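Local coordinates for metallo-beta-lactamase domain-containing protein (Thermotoga maritima, PDB 3H3E) that binds zinc as a metallo-beta-lactamase-fold protein and is probably a metal-dependent enzyme, its exact reaction being uncertain, at residues 198-203 and 225-230. The protein carries 2 engineered substitutions. Residues are numbered along the deposited sequence; the frame is centred on the assembly and turned at random.
Sequences ERIKMV and NELGVE
Lys201 and Glu230 bring the two backbones closest, their CA atoms 5.2 Å apart. The N-H of Glu230 donates to Lys201 O (3.0 Å) along a bent path, with the donor tilted 32° from the carbonyl plane. One residue back, the CA-H of Val229 points almost straight at Ile200 O, the heavy atoms 3.4 Å apart. A water bridges the main chains further on, accepting from Ile200 N and donating to Leu227 O. These links tie the start of strand 200-204 to the turn leading from helix 214-226 into the parallel neighbouring strand 231-235, within a beta-alpha-beta unit of the metallo-beta-lactamase fold. Gly228, at positive phi, ends the helix in a Schellman motif. The two methyls of Val229 go to different partners: CG1, anti to the backbone N (chi1 -179°), meets Val203 CG2 at 3.8 Å, while CG2 packs on Ile200 CG2 at 3.7 Å. Phe224 adjoins both valines, and Ile200 also packs on Leu189 and Ile192 of helix 185-193. The exposed Arg199 chain, extended at first and bent at chi3 (-91°), brings NH1 within 2.8 Å of Gly228 O, which lies oblique to the guanidinium plane.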
# COMPACT_ATOMS: atom_id res chain seq x y z
N GLU A 198 -16.40 -12.57 0.95
CA GLU A 198 -16.05 -12.39 2.36
C GLU A 198 -16.19 -10.95 2.78
O GLU A 198 -16.09 -10.04 1.97
CB GLU A 198 -14.61 -12.85 2.65
CG GLU A 198 -14.42 -14.31 3.02
CD GLU A 198 -14.09 -15.20 1.83
OE1 GLU A 198 -13.73 -14.65 0.75
OE2 GLU A 198 -14.18 -16.44 1.97
N ARG A 199 -16.40 -10.73 4.07
CA ARG A 199 -16.54 -9.38 4.58
C ARG A 199 -15.16 -8.75 4.76
O ARG A 199 -14.17 -9.44 5.00
CB ARG A 199 -17.30 -9.39 5.91
CG ARG A 199 -17.38 -8.02 6.57
CD ARG A 199 -18.03 -8.07 7.93
NE ARG A 199 -19.47 -7.87 7.83
CZ ARG A 199 -20.11 -6.80 8.31
NH1 ARG A 199 -19.43 -5.84 8.92
NH2 ARG A 199 -21.42 -6.70 8.18
N ILE A 200 -15.08 -7.43 4.63
CA ILE A 200 -13.83 -6.72 4.87
C ILE A 200 -13.71 -6.37 6.36
O ILE A 200 -14.50 -5.61 6.90
CB ILE A 200 -13.72 -5.47 3.98
CG1 ILE A 200 -13.72 -5.86 2.51
CG2 ILE A 200 -12.46 -4.69 4.29
CD1 ILE A 200 -13.81 -4.69 1.56
N LYS A 201 -12.72 -6.96 7.02
CA LYS A 201 -12.54 -6.80 8.46
C LYS A 201 -11.71 -5.56 8.77
O LYS A 201 -12.16 -4.69 9.52
CB LYS A 201 -11.87 -8.04 9.05
CG LYS A 201 -11.41 -7.90 10.51
CD LYS A 201 -10.71 -9.17 11.00
CE LYS A 201 -10.39 -9.15 12.50
NZ LYS A 201 -9.25 -8.26 12.83
N MSE A 202 -10.51 -5.48 8.20
CA MSE A 202 -9.54 -4.43 8.52
C MSE A 202 -8.85 -3.88 7.26
O MSE A 202 -8.53 -4.63 6.34
CB MSE A 202 -8.48 -4.99 9.47
CG MSE A 202 -7.40 -4.01 9.91
SE MSE A 202 -6.18 -4.71 11.04
CE MSE A 202 -7.15 -5.04 12.48
N VAL A 203 -8.62 -2.57 7.24
CA VAL A 203 -7.88 -1.96 6.14
C VAL A 203 -6.71 -1.16 6.66
O VAL A 203 -6.89 -0.27 7.47
CB VAL A 203 -8.77 -1.02 5.33
CG1 VAL A 203 -8.02 -0.52 4.11
CG2 VAL A 203 -10.04 -1.72 4.92
N ASN A 225 -18.06 2.51 5.81
CA ASN A 225 -19.22 2.15 6.62
C ASN A 225 -20.17 1.23 5.88
O ASN A 225 -20.54 0.18 6.40
CB ASN A 225 -19.95 3.40 7.08
CG ASN A 225 -19.20 4.14 8.17
OD1 ASN A 225 -18.36 3.55 8.86
ND2 ASN A 225 -19.48 5.42 8.31
N GLU A 226 -20.55 1.63 4.68
CA GLU A 226 -21.45 0.85 3.84
C GLU A 226 -20.98 -0.58 3.68
O GLU A 226 -21.80 -1.52 3.63
CB GLU A 226 -21.57 1.49 2.46
CG GLU A 226 -22.12 2.89 2.43
CD GLU A 226 -23.61 2.94 2.66
OE1 GLU A 226 -24.25 1.87 2.70
OE2 GLU A 226 -24.14 4.07 2.80
N LEU A 227 -19.66 -0.76 3.56
CA LEU A 227 -19.11 -2.10 3.31
C LEU A 227 -18.87 -2.87 4.59
O LEU A 227 -18.41 -4.00 4.56
CB LEU A 227 -17.82 -2.02 2.48
CG LEU A 227 -17.89 -1.47 1.04
CD1 LEU A 227 -16.51 -1.33 0.45
CD2 LEU A 227 -18.75 -2.31 0.11
N GLY A 228 -19.20 -2.26 5.72
CA GLY A 228 -19.07 -2.90 7.01
C GLY A 228 -17.64 -3.14 7.48
O GLY A 228 -17.37 -4.10 8.20
N VAL A 229 -16.72 -2.28 7.06
CA VAL A 229 -15.34 -2.41 7.54
C VAL A 229 -15.30 -2.12 9.04
O VAL A 229 -15.91 -1.16 9.51
CB VAL A 229 -14.39 -1.46 6.78
CG1 VAL A 229 -12.98 -1.64 7.28
CG2 VAL A 229 -14.46 -1.74 5.30
N GLU A 230 -14.58 -2.96 9.78
CA GLU A 230 -14.59 -2.88 11.23
C GLU A 230 -13.47 -2.02 11.80
O GLU A 230 -13.71 -1.20 12.68
CB GLU A 230 -14.58 -4.28 11.85
CG GLU A 230 -14.71 -4.31 13.36
CD GLU A 230 -15.89 -3.48 13.86
OE1 GLU A 230 -17.00 -3.62 13.30
OE2 GLU A 230 -15.70 -2.69 14.82
O HOH W 1 -17.35 -6.05 3.07